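Local coordinates for Non-structural protein 2 (Human rotavirus C, PDB 2GU0), which probably binds single-stranded RNA, hydrolyses nucleoside triphosphates and takes part, as an octamer, in viroplasm formation and in replication and packaging of the viral genome, at residues A[15-20]-A[90-95]; A[28-33]-A[53-58]; A[160-165]-A[196-201]; A[267-272]-A[284-289]. All blocks are in the same frame, centred on the assembly; numbering follows the deposited sequence.

Interaction 1 (A[15-20]-A[90-95]); sequences DKVVWY and VSMPTE
A lone backbone bridge joins Lys16 to Pro93, a proline that has no N-H to give, and the residues beside the pair supply the bonds, as in a non-hydrogen-bonded antiparallel pair. Val17 N donates to Met92 O at 2.9 Å, with an N-H...O angle of 169°. Thr94 N reaches Asp15 O at 3.2 Å. The Thr94 hydroxyl sits by the same carbonyl, OG1 lying 2.9 Å from Asp15 O, and it is hydrogen-bonded to the carbonyl of Glu14.

Met92 runs at about a right angle to Trp19 and meets the edge of the indole. Its SD is 3.6 Å from Trp19 CZ2, a Met-aromatic contact made close to the ring plane, while CG lies 4.0 Å from Val17 CB. Val17 CG1 rests over one face of the same indole, toward its rim, so valine and methionine touch the ring from different sides; Ile101 packs on both Trp19 and Met92. Toward the outside, Lys16 bends at chi2 (88°) and chi4 and folds along Ser91, its CG 3.3 Å from Ser91 O and its NZ 3.5 Å from Ser91 CB.

The contact thus ties the residues leading into strand 18-21 to the turn that leaves helix 74-90. Its chemistry implies a division of labour: two backbone bonds set the bridge, while Met92 and Val17 pack on the edge and one face of the indole.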
loop_
_atom_site.group_PDB
_atom_site.type_symbol
_atom_site.label_atom_id
_atom_site.label_comp_id
_atom_site.label_asym_id
_atom_site.label_seq_id
_atom_site.Cartn_x
_atom_site.Cartn_y
_atom_site.Cartn_z
ATOM N N ASP A 15 20.001 6.980 47.535
ATOM C CA ASP A 15 19.638 8.034 48.462
ATOM C C ASP A 15 18.159 8.347 48.317
ATOM O O ASP A 15 17.433 8.438 49.306
ATOM C CB ASP A 15 20.463 9.285 48.186
ATOM C CG ASP A 15 20.558 10.186 49.394
ATOM O OD1 ASP A 15 20.662 11.420 49.211
ATOM O OD2 ASP A 15 20.538 9.653 50.526
ATOM N N LYS A 16 17.718 8.528 47.076
ATOM C CA LYS A 16 16.308 8.796 46.812
ATOM C C LYS A 16 15.692 7.522 46.229
ATOM O O LYS A 16 16.406 6.666 45.693
ATOM C CB LYS A 16 16.130 9.951 45.812
ATOM C CG LYS A 16 16.511 11.352 46.312
ATOM C CD LYS A 16 17.985 11.663 46.082
ATOM C CE LYS A 16 18.288 13.139 46.313
ATOM N NZ LYS A 16 17.617 14.016 45.305
ATOM N N VAL A 17 14.375 7.386 46.347
ATOM C CA VAL A 17 13.694 6.222 45.801
ATOM C C VAL A 17 13.829 6.194 44.279
ATOM O O VAL A 17 13.694 7.223 43.607
ATOM C CB VAL A 17 12.208 6.237 46.148
ATOM C CG1 VAL A 17 11.514 5.035 45.522
ATOM C CG2 VAL A 17 12.038 6.246 47.652
ATOM N N VAL A 18 14.116 5.017 43.739
ATOM C CA VAL A 18 14.249 4.873 42.300
ATOM C C VAL A 18 13.082 4.043 41.791
ATOM O O VAL A 18 12.826 2.947 42.287
ATOM C CB VAL A 18 15.555 4.171 41.932
ATOM C CG1 VAL A 18 15.724 4.154 40.424
ATOM C CG2 VAL A 18 16.723 4.871 42.616
ATOM N N TRP A 19 12.366 4.570 40.804
ATOM C CA TRP A 19 11.222 3.860 40.245
ATOM C C TRP A 19 11.540 3.224 38.910
ATOM O O TRP A 19 12.356 3.735 38.151
ATOM C CB TRP A 19 10.049 4.810 40.082
ATOM C CG TRP A 19 9.696 5.518 41.350
ATOM C CD1 TRP A 19 10.239 6.674 41.827
ATOM C CD2 TRP A 19 8.739 5.095 42.317
ATOM N NE1 TRP A 19 9.680 6.994 43.032
ATOM C CE2 TRP A 19 8.754 6.041 43.357
ATOM C CE3 TRP A 19 7.870 4.000 42.407
ATOM C CZ2 TRP A 19 7.936 5.932 44.467
ATOM C CZ3 TRP A 19 7.064 3.887 43.502
ATOM C CH2 TRP A 19 7.098 4.849 44.526
ATOM N N TYR A 20 10.893 2.099 38.630
ATOM C CA TYR A 20 11.092 1.405 37.363
ATOM C C TYR A 20 9.780 1.079 36.652
ATOM O O TYR A 20 8.755 0.823 37.289
ATOM C CB TYR A 20 11.865 0.107 37.575
ATOM C CG TYR A 20 13.166 0.295 38.303
ATOM C CD1 TYR A 20 13.221 0.236 39.697
ATOM C CD2 TYR A 20 14.342 0.573 37.605
ATOM C CE1 TYR A 20 14.418 0.452 40.378
ATOM C CE2 TYR A 20 15.540 0.794 38.277
ATOM C CZ TYR A 20 15.571 0.734 39.662
ATOM O OH TYR A 20 16.748 0.973 40.331
ATOM N N VAL A 90 10.553 13.664 41.389
ATOM C CA VAL A 90 10.120 14.051 42.721
ATOM C C VAL A 90 11.234 13.733 43.728
ATOM O O VAL A 90 11.312 14.337 44.798
ATOM C CB VAL A 90 8.830 13.311 43.110
ATOM C CG1 VAL A 90 8.466 13.607 44.550
ATOM C CG2 VAL A 90 7.712 13.742 42.204
ATOM N N SER A 91 12.098 12.789 43.366
ATOM C CA SER A 91 13.217 12.393 44.209
ATOM C C SER A 91 12.868 12.247 45.672
ATOM O O SER A 91 13.567 12.764 46.535
ATOM C CB SER A 91 14.356 13.392 44.075
ATOM O OG SER A 91 14.944 13.284 42.799
ATOM N N MET A 92 11.782 11.549 45.953
ATOM C CA MET A 92 11.376 11.332 47.330
ATOM C C MET A 92 12.484 10.578 48.090
ATOM O O MET A 92 13.104 9.653 47.556
ATOM C CB MET A 92 10.068 10.553 47.332
ATOM C CG MET A 92 9.953 9.562 46.181
ATOM S SD MET A 92 8.237 9.273 45.803
ATOM C CE MET A 92 7.703 8.559 47.344
ATOM N N PRO A 93 12.757 10.979 49.344
ATOM C CA PRO A 93 13.787 10.362 50.190
ATOM C C PRO A 93 13.516 8.945 50.722
ATOM O O PRO A 93 12.520 8.699 51.413
ATOM C CB PRO A 93 13.959 11.384 51.311
ATOM C CG PRO A 93 12.595 11.958 51.433
ATOM C CD PRO A 93 12.192 12.171 50.000
ATOM N N THR A 94 14.438 8.035 50.402
ATOM C CA THR A 94 14.366 6.634 50.805
ATOM C C THR A 94 13.907 6.457 52.241
ATOM O O THR A 94 12.932 5.765 52.510
ATOM C CB THR A 94 15.735 5.943 50.651
ATOM O OG1 THR A 94 16.107 5.899 49.268
ATOM C CG2 THR A 94 15.683 4.532 51.196
ATOM N N GLU A 95 14.629 7.083 53.161
ATOM C CA GLU A 95 14.316 7.010 54.587
ATOM C C GLU A 95 12.844 7.244 54.918
ATOM O O GLU A 95 12.294 6.608 55.818
ATOM C CB GLU A 95 15.169 8.024 55.358
ATOM C CG GLU A 95 15.272 9.381 54.676
ATOM C CD GLU A 95 15.720 10.485 55.621
ATOM O OE1 GLU A 95 16.640 10.240 56.427
ATOM O OE2 GLU A 95 15.158 11.604 55.550
#

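Interaction 2 (A[28-33]-A[53-58]); sequences QTMLCA and PPPEFR
Arg58 holds the carbonyl of Leu31 with its guanidinium group: NH1 donates to Leu31 O at 2.8 Å, in the carbonyl plane and on a lone pair, and NH2 adds a weak bond to the same oxygen. Leu31 and Arg58 lie alongside each other, running opposite ways, which brings Leu31 CD2 to 3.3 Å from Arg58 CB and over one face of the guanidinium. The arginine reaches the carbonyl by bending at chi3 (70°).

Beside this grip the thioether of Met30 lies against the proline run. Its CE is 3.5 Å from Pro53 O, and its SD is 3.9 Å from Pro55 CG. A bend at chi2 (82°) turns the methionine along these residues.

The guanidinium meets the last turn of helix 24-32, where the helix dipole would probably favour a cation. Arg58 belongs to the 3-10 turn 55-58, its N bonded to Pro55 O at 3.2 Å. Farther out, Tyr44 of strand 44-45 packs on Met30 and Ala33. Gln160 and Ile157 of a second subunit pack on Thr29, Cys32 and Ala33, placing the helix end at an interface of the octamer.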
loop_
_atom_site.group_PDB
_atom_site.type_symbol
_atom_site.label_atom_id
_atom_site.label_comp_id
_atom_site.label_asym_id
_atom_site.label_seq_id
_atom_site.Cartn_x
_atom_site.Cartn_y
_atom_site.Cartn_z
ATOM N N GLN A 28 2.089 -10.210 31.700
ATOM C CA GLN A 28 1.579 -11.443 31.107
ATOM C C GLN A 28 2.049 -12.658 31.896
ATOM O O GLN A 28 1.282 -13.593 32.139
ATOM C CB GLN A 28 2.033 -11.543 29.645
ATOM C CG GLN A 28 2.045 -12.940 29.057
ATOM C CD GLN A 28 2.323 -12.931 27.560
ATOM O OE1 GLN A 28 3.063 -12.079 27.062
ATOM N NE2 GLN A 28 1.743 -13.889 26.838
ATOM N N THR A 29 3.313 -12.622 32.300
ATOM C CA THR A 29 3.930 -13.695 33.064
ATOM C C THR A 29 3.356 -13.878 34.476
ATOM O O THR A 29 3.054 -14.995 34.890
ATOM C CB THR A 29 5.437 -13.452 33.167
ATOM O OG1 THR A 29 5.991 -13.453 31.854
ATOM C CG2 THR A 29 6.109 -14.529 33.984
ATOM N N MET A 30 3.193 -12.795 35.222
ATOM C CA MET A 30 2.678 -12.964 36.562
ATOM C C MET A 30 1.211 -13.320 36.543
ATOM O O MET A 30 0.690 -13.826 37.533
ATOM C CB MET A 30 2.908 -11.713 37.411
ATOM C CG MET A 30 1.807 -10.715 37.372
ATOM S SD MET A 30 0.439 -11.094 38.470
ATOM C CE MET A 30 -0.357 -9.503 38.454
ATOM N N LEU A 31 0.527 -13.066 35.434
ATOM C CA LEU A 31 -0.884 -13.418 35.396
ATOM C C LEU A 31 -1.031 -14.922 35.222
ATOM O O LEU A 31 -2.044 -15.503 35.632
ATOM C CB LEU A 31 -1.629 -12.689 34.271
ATOM C CG LEU A 31 -2.063 -11.235 34.509
ATOM C CD1 LEU A 31 -2.851 -10.731 33.309
ATOM C CD2 LEU A 31 -2.893 -11.144 35.769
ATOM N N CYS A 32 -0.018 -15.562 34.642
ATOM C CA CYS A 32 -0.090 -17.000 34.443
ATOM C C CYS A 32 0.681 -17.778 35.512
ATOM O O CYS A 32 0.450 -18.971 35.706
ATOM C CB CYS A 32 0.415 -17.379 33.036
ATOM S SG CYS A 32 2.203 -17.806 32.854
ATOM N N ALA A 33 1.577 -17.103 36.222
ATOM C CA ALA A 33 2.380 -17.775 37.241
ATOM C C ALA A 33 1.580 -18.271 38.429
ATOM O O ALA A 33 0.521 -17.731 38.744
ATOM C CB ALA A 33 3.502 -16.849 37.727
ATOM N N PRO A 53 3.519 -6.596 38.674
ATOM C CA PRO A 53 2.749 -6.085 39.810
ATOM C C PRO A 53 2.338 -7.169 40.795
ATOM O O PRO A 53 2.274 -8.351 40.449
ATOM C CB PRO A 53 1.536 -5.468 39.145
ATOM C CG PRO A 53 2.020 -5.125 37.788
ATOM C CD PRO A 53 2.820 -6.319 37.411
ATOM N N PRO A 54 2.050 -6.781 42.048
ATOM C CA PRO A 54 1.635 -7.774 43.042
ATOM C C PRO A 54 0.418 -8.518 42.493
ATOM O O PRO A 54 -0.528 -7.889 42.015
ATOM C CB PRO A 54 1.281 -6.913 44.249
ATOM C CG PRO A 54 2.250 -5.807 44.149
ATOM C CD PRO A 54 2.224 -5.459 42.676
ATOM N N PRO A 55 0.426 -9.857 42.542
ATOM C CA PRO A 55 -0.711 -10.637 42.029
ATOM C C PRO A 55 -2.040 -10.218 42.661
ATOM O O PRO A 55 -3.122 -10.500 42.139
ATOM C CB PRO A 55 -0.319 -12.070 42.362
ATOM C CG PRO A 55 1.168 -12.034 42.229
ATOM C CD PRO A 55 1.525 -10.742 42.955
ATOM N N GLU A 56 -1.939 -9.538 43.793
ATOM C CA GLU A 56 -3.087 -9.028 44.526
ATOM C C GLU A 56 -3.874 -8.013 43.686
ATOM O O GLU A 56 -4.927 -7.549 44.101
ATOM C CB GLU A 56 -2.584 -8.326 45.785
ATOM C CG GLU A 56 -3.656 -7.786 46.703
ATOM C CD GLU A 56 -3.137 -6.668 47.577
ATOM O OE1 GLU A 56 -1.948 -6.726 47.971
ATOM O OE2 GLU A 56 -3.918 -5.732 47.876
ATOM N N PHE A 57 -3.358 -7.654 42.514
ATOM C CA PHE A 57 -4.032 -6.669 41.678
ATOM C C PHE A 57 -4.416 -7.140 40.275
ATOM O O PHE A 57 -4.924 -6.343 39.490
ATOM C CB PHE A 57 -3.166 -5.410 41.561
ATOM C CG PHE A 57 -2.881 -4.741 42.870
ATOM C CD1 PHE A 57 -1.641 -4.163 43.109
ATOM C CD2 PHE A 57 -3.847 -4.691 43.873
ATOM C CE1 PHE A 57 -1.362 -3.547 44.328
ATOM C CE2 PHE A 57 -3.580 -4.072 45.099
ATOM C CZ PHE A 57 -2.336 -3.501 45.327
ATOM N N ARG A 58 -4.193 -8.415 39.962
ATOM C CA ARG A 58 -4.539 -8.937 38.635
ATOM C C ARG A 58 -5.947 -8.543 38.182
ATOM O O ARG A 58 -6.218 -8.478 36.986
ATOM C CB ARG A 58 -4.389 -10.461 38.590
ATOM C CG ARG A 58 -5.403 -11.232 39.396
ATOM C CD ARG A 58 -5.439 -12.670 38.929
ATOM N NE ARG A 58 -4.228 -13.394 39.297
ATOM C CZ ARG A 58 -3.559 -14.202 38.476
ATOM N NH1 ARG A 58 -3.988 -14.382 37.228
ATOM N NH2 ARG A 58 -2.469 -14.839 38.908
#

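Interaction 3 (A[160-165]-A[196-201]); sequences QDSYFT and DRNQTA
The turn entering strand 164-170 faces the first turn of helix 196-209, the closest alpha carbons, Tyr163 and Asn198, being 7.9 Å apart, so side chains bridge the gap. Asn198 points its amide oxygen at the edge of the Tyr163 ring: OD1 lies in the ring plane, 3.2 Å from CE1 and 3.4 Å from CD1 of Tyr163. Ring and amide planes are 87° apart, so the amide stands across the ring edge instead of lying flat on it. Both side chains carry CG anti to the carbonyl carbon (chi1 -69° for Tyr163, -61° for Asn198), and each starts out toward the other.

Phe164 comes in beside this pair, its CE1 4.3 Å from Asn198 O. The ring of Phe202, farther along the helix, stacks on Phe164, and Phe261 meets it with the planes nearly perpendicular.

The tyrosine is presented by an Asx turn. Asp161 OD1 accepts from Tyr163 N at 2.6 Å and from Phe164 N at 2.9 Å. Gln160 OE1 is hydrogen-bonded to Tyr44 OH of a third subunit, so this turn also borders a subunit interface. The side chain of Phe164 is about 9 Å from that of His222, the predicted active-site residue of this HIT-like domain. As modelled, the amide oxygen faces the C-H edge of the tyrosine, which would be at most a weak electrostatic attraction beside the aromatic packing.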
loop_
_atom_site.group_PDB
_atom_site.type_symbol
_atom_site.label_atom_id
_atom_site.label_comp_id
_atom_site.label_asym_id
_atom_site.label_seq_id
_atom_site.Cartn_x
_atom_site.Cartn_y
_atom_site.Cartn_z
ATOM N N GLN A 160 -12.843 29.422 26.024
ATOM C CA GLN A 160 -11.887 30.072 26.889
ATOM C C GLN A 160 -12.095 31.563 26.972
ATOM O O GLN A 160 -11.950 32.259 25.983
ATOM C CB GLN A 160 -10.462 29.816 26.414
ATOM C CG GLN A 160 -9.413 30.431 27.341
ATOM C CD GLN A 160 -7.977 30.128 26.927
ATOM O OE1 GLN A 160 -7.382 30.831 26.109
ATOM N NE2 GLN A 160 -7.420 29.067 27.490
ATOM N N ASP A 161 -12.476 32.055 28.136
ATOM C CA ASP A 161 -12.591 33.486 28.315
ATOM C C ASP A 161 -11.415 33.777 29.255
ATOM O O ASP A 161 -10.602 32.892 29.510
ATOM C CB ASP A 161 -13.929 33.878 28.931
ATOM C CG ASP A 161 -14.159 33.252 30.278
ATOM O OD1 ASP A 161 -13.236 33.303 31.123
ATOM O OD2 ASP A 161 -15.272 32.716 30.487
ATOM N N SER A 162 -11.313 34.982 29.791
ATOM C CA SER A 162 -10.162 35.296 30.631
ATOM C C SER A 162 -10.017 34.557 31.954
ATOM O O SER A 162 -8.922 34.513 32.514
ATOM C CB SER A 162 -10.101 36.795 30.890
ATOM O OG SER A 162 -11.287 37.219 31.516
ATOM N N TYR A 163 -11.091 33.967 32.457
ATOM C CA TYR A 163 -11.006 33.277 33.729
ATOM C C TYR A 163 -11.137 31.781 33.646
ATOM O O TYR A 163 -10.422 31.069 34.341
ATOM C CB TYR A 163 -12.055 33.808 34.707
ATOM C CG TYR A 163 -11.788 35.216 35.174
ATOM C CD1 TYR A 163 -12.537 36.295 34.677
ATOM C CD2 TYR A 163 -10.753 35.486 36.078
ATOM C CE1 TYR A 163 -12.258 37.608 35.061
ATOM C CE2 TYR A 163 -10.469 36.796 36.465
ATOM C CZ TYR A 163 -11.225 37.851 35.948
ATOM O OH TYR A 163 -10.927 39.145 36.299
ATOM N N PHE A 164 -12.043 31.297 32.803
ATOM C CA PHE A 164 -12.243 29.858 32.701
ATOM C C PHE A 164 -11.816 29.250 31.381
ATOM O O PHE A 164 -11.530 29.959 30.414
ATOM C CB PHE A 164 -13.712 29.509 32.915
ATOM C CG PHE A 164 -14.345 30.208 34.071
ATOM C CD1 PHE A 164 -14.856 31.493 33.922
ATOM C CD2 PHE A 164 -14.472 29.567 35.298
ATOM C CE1 PHE A 164 -15.488 32.133 34.974
ATOM C CE2 PHE A 164 -15.096 30.185 36.350
ATOM C CZ PHE A 164 -15.613 31.483 36.192
ATOM N N THR A 165 -11.802 27.921 31.351
ATOM C CA THR A 165 -11.461 27.171 30.159
ATOM C C THR A 165 -12.258 25.879 30.164
ATOM O O THR A 165 -12.295 25.179 31.169
ATOM C CB THR A 165 -9.966 26.827 30.121
ATOM O OG1 THR A 165 -9.202 28.030 29.993
ATOM C CG2 THR A 165 -9.660 25.930 28.938
ATOM N N ASP A 196 -18.032 38.573 40.110
ATOM C CA ASP A 196 -19.371 38.041 39.917
ATOM C C ASP A 196 -19.881 38.242 38.494
ATOM O O ASP A 196 -20.583 37.382 37.959
ATOM C CB ASP A 196 -20.336 38.693 40.907
ATOM C CG ASP A 196 -20.128 38.207 42.327
ATOM O OD1 ASP A 196 -20.401 37.015 42.586
ATOM O OD2 ASP A 196 -19.690 39.013 43.180
ATOM N N ARG A 197 -19.535 39.374 37.881
ATOM C CA ARG A 197 -19.977 39.662 36.521
ATOM C C ARG A 197 -19.565 38.563 35.544
ATOM O O ARG A 197 -20.336 38.189 34.661
ATOM C CB ARG A 197 -19.422 41.003 36.040
ATOM C CG ARG A 197 -19.747 41.274 34.577
ATOM C CD ARG A 197 -19.059 42.517 34.042
ATOM N NE ARG A 197 -18.923 42.468 32.584
ATOM C CZ ARG A 197 -18.479 43.472 31.831
ATOM N NH1 ARG A 197 -18.127 44.624 32.393
ATOM N NH2 ARG A 197 -18.372 43.321 30.513
ATOM N N ASN A 198 -18.347 38.052 35.705
ATOM C CA ASN A 198 -17.834 36.991 34.840
ATOM C C ASN A 198 -18.419 35.637 35.220
ATOM O O ASN A 198 -18.773 34.827 34.355
ATOM C CB ASN A 198 -16.320 36.955 34.921
ATOM C CG ASN A 198 -15.697 38.254 34.462
ATOM O OD1 ASN A 198 -14.969 38.290 33.469
ATOM N ND2 ASN A 198 -15.985 39.334 35.178
ATOM N N GLN A 199 -18.523 35.388 36.517
ATOM C CA GLN A 199 -19.106 34.145 36.975
ATOM C C GLN A 199 -20.455 33.961 36.282
ATOM O O GLN A 199 -20.721 32.928 35.672
ATOM C CB GLN A 199 -19.319 34.188 38.481
ATOM C CG GLN A 199 -18.058 34.166 39.283
ATOM C CD GLN A 199 -18.278 33.527 40.639
ATOM O OE1 GLN A 199 -19.036 32.553 40.764
ATOM N NE2 GLN A 199 -17.604 34.052 41.661
ATOM N N THR A 200 -21.295 34.989 36.379
ATOM C CA THR A 200 -22.628 34.970 35.788
ATOM C C THR A 200 -22.611 34.886 34.265
ATOM O O THR A 200 -23.422 34.184 33.667
ATOM C CB THR A 200 -23.439 36.208 36.219
ATOM O OG1 THR A 200 -23.673 36.151 37.630
ATOM C CG2 THR A 200 -24.785 36.244 35.494
ATOM N N ALA A 201 -21.693 35.599 33.629
ATOM C CA ALA A 201 -21.628 35.536 32.182
ATOM C C ALA A 201 -21.374 34.079 31.773
ATOM O O ALA A 201 -22.057 33.522 30.913
ATOM C CB ALA A 201 -20.522 36.437 31.673
#

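Interaction 4 (A[267-272]-A[284-289]); sequences KTCIGQ and TSLYSI
Two helices of the C-terminal, HIT-clan region, 264-275 and the short, weakly bonded 285-288, close on each other here after a chain reversal through helix 279-282. They come nearest at Cys269 and Ser285, whose alpha carbons are 5.5 Å apart. Leu286 supplies the apolar side: its CD2 lies 3.5 Å from Cys269 CB, and its CG is 3.7 Å from Cys269 SG. The thiol is anti to the backbone N (chi1 169°), which sets SG beside Leu286 CG.

Ser285 fills the middle. Its OG is 3.2 Å from Gln272 OE1 and 3.6 Å from Cys269 CA, and the hydroxyl is hydrogen-bonded to Ala282 O, one turn back, which ties the serine to the end of helix 279-282. At the other end Thr268 and Ile289 reach toward each other tip to tip, the methyl CD1 of Ile289 lying 3.6 Å from Thr268 CG2. Thr268 OG1 sits by Ser285 CB at 3.5 Å. Thiol, hydroxyls and aliphatic carbon thus share one small interface, with the serine hydroxyl, and weakly that of the threonine (to Gly265 O), bonded to carbonyls of the preceding turn.

Behind the contact, helix 231-243 touches both helices, Met232 and Ala235 at Leu286 and Leu238 at Ile270. Ala282 of helix 279-282 packs on Cys269 and Gln272, while Ser308 of a fourth subunit lies against Tyr287 on the short helix.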
loop_
_atom_site.group_PDB
_atom_site.type_symbol
_atom_site.label_atom_id
_atom_site.label_comp_id
_atom_site.label_asym_id
_atom_site.label_seq_id
_atom_site.Cartn_x
_atom_site.Cartn_y
_atom_site.Cartn_z
ATOM N N LYS A 267 -25.720 21.983 44.181
ATOM C CA LYS A 267 -25.301 22.897 45.231
ATOM C C LYS A 267 -25.902 22.577 46.592
ATOM O O LYS A 267 -25.171 22.400 47.567
ATOM C CB LYS A 267 -25.678 24.322 44.834
ATOM C CG LYS A 267 -25.524 25.372 45.925
ATOM C CD LYS A 267 -24.072 25.593 46.302
ATOM C CE LYS A 267 -23.886 26.935 47.010
ATOM N NZ LYS A 267 -24.170 28.110 46.127
ATOM N N THR A 268 -27.233 22.505 46.651
ATOM C CA THR A 268 -27.948 22.232 47.900
ATOM C C THR A 268 -27.981 20.758 48.296
ATOM O O THR A 268 -27.837 20.429 49.476
ATOM C CB THR A 268 -29.418 22.734 47.849
ATOM O OG1 THR A 268 -30.115 22.072 46.787
ATOM C CG2 THR A 268 -29.471 24.238 47.634
ATOM N N CYS A 269 -28.193 19.875 47.324
ATOM C CA CYS A 269 -28.234 18.448 47.614
ATOM C C CYS A 269 -26.962 18.044 48.340
ATOM O O CYS A 269 -27.004 17.302 49.317
ATOM C CB CYS A 269 -28.359 17.640 46.325
ATOM S SG CYS A 269 -28.090 15.867 46.546
ATOM N N ILE A 270 -25.829 18.542 47.857
ATOM C CA ILE A 270 -24.542 18.237 48.465
ATOM C C ILE A 270 -24.413 19.012 49.768
ATOM O O ILE A 270 -23.579 18.701 50.612
ATOM C CB ILE A 270 -23.366 18.584 47.501
ATOM C CG1 ILE A 270 -23.406 17.649 46.291
ATOM C CG2 ILE A 270 -22.023 18.437 48.202
ATOM C CD1 ILE A 270 -23.476 16.185 46.661
ATOM N N GLY A 271 -25.251 20.028 49.931
ATOM C CA GLY A 271 -25.223 20.798 51.158
ATOM C C GLY A 271 -25.930 19.971 52.212
ATOM O O GLY A 271 -25.459 19.836 53.345
ATOM N N GLN A 272 -27.063 19.396 51.819
ATOM C CA GLN A 272 -27.865 18.569 52.708
ATOM C C GLN A 272 -27.105 17.337 53.190
ATOM O O GLN A 272 -27.260 16.919 54.337
ATOM C CB GLN A 272 -29.155 18.131 52.009
ATOM C CG GLN A 272 -30.018 19.281 51.510
ATOM C CD GLN A 272 -31.465 18.873 51.287
ATOM O OE1 GLN A 272 -31.751 17.889 50.609
ATOM N NE2 GLN A 272 -32.383 19.637 51.858
ATOM N N THR A 284 -33.561 14.672 46.165
ATOM C CA THR A 284 -34.703 15.379 45.603
ATOM C C THR A 284 -34.373 16.778 45.113
ATOM O O THR A 284 -34.746 17.156 44.005
ATOM C CB THR A 284 -35.843 15.466 46.644
ATOM O OG1 THR A 284 -36.338 14.148 46.898
ATOM C CG2 THR A 284 -36.982 16.358 46.149
ATOM N N SER A 285 -33.676 17.549 45.938
ATOM C CA SER A 285 -33.327 18.914 45.572
ATOM C C SER A 285 -32.441 19.015 44.331
ATOM O O SER A 285 -32.125 20.112 43.884
ATOM C CB SER A 285 -32.674 19.628 46.765
ATOM O OG SER A 285 -31.812 18.761 47.484
ATOM N N LEU A 286 -32.055 17.869 43.774
ATOM C CA LEU A 286 -31.217 17.824 42.575
ATOM C C LEU A 286 -31.965 18.258 41.320
ATOM O O LEU A 286 -31.396 18.896 40.440
ATOM C CB LEU A 286 -30.694 16.407 42.338
ATOM C CG LEU A 286 -29.521 15.875 43.149
ATOM C CD1 LEU A 286 -29.209 14.466 42.674
ATOM C CD2 LEU A 286 -28.314 16.781 42.974
ATOM N N TYR A 287 -33.238 17.893 41.236
ATOM C CA TYR A 287 -34.052 18.223 40.076
ATOM C C TYR A 287 -35.215 19.115 40.456
ATOM O O TYR A 287 -36.008 19.502 39.603
ATOM C CB TYR A 287 -34.593 16.941 39.472
ATOM C CG TYR A 287 -35.303 16.106 40.504
ATOM C CD1 TYR A 287 -36.613 16.390 40.878
ATOM C CD2 TYR A 287 -34.646 15.065 41.149
ATOM C CE1 TYR A 287 -37.250 15.655 41.875
ATOM C CE2 TYR A 287 -35.275 14.324 42.147
ATOM C CZ TYR A 287 -36.574 14.624 42.506
ATOM O OH TYR A 287 -37.186 13.898 43.502
ATOM N N SER A 288 -35.326 19.435 41.736
ATOM C CA SER A 288 -36.422 20.273 42.189
ATOM C C SER A 288 -36.061 21.744 42.384
ATOM O O SER A 288 -36.939 22.557 42.669
ATOM C CB SER A 288 -37.014 19.706 43.478
ATOM O OG SER A 288 -36.040 19.663 44.499
ATOM N N ILE A 289 -34.784 22.095 42.234
ATOM C CA ILE A 289 -34.379 23.494 42.382
ATOM C C ILE A 289 -34.104 24.167 41.036
ATOM O O ILE A 289 -33.427 23.600 40.180
ATOM C CB ILE A 289 -33.141 23.633 43.269
ATOM C CG1 ILE A 289 -33.511 23.288 44.708
ATOM C CG2 ILE A 289 -32.597 25.051 43.186
ATOM C CD1 ILE A 289 -32.428 23.598 45.710
#

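Overall arrangement
From the N terminus, strand 18-21 leads straight into helix 24-32. The end of that helix meets 53-58 in interaction 2, which closes a loop of 19 residues; interaction 1 closes a longer one, pinning 15-20 to the chain just after helix 74-90, and the smaller loop lies wholly within it. Both belong to the N-terminal region, with centres 25 Å apart. The C-terminal region follows with two contacts in series: interaction 3 ties the start of strand 164-170 to helix 196-209, and interaction 4 draws helix 264-275 against 285-288. These centres are 24 Å apart, whereas those of interactions 2 and 3 stand 48 Å apart, on opposite sides of the chain's centre.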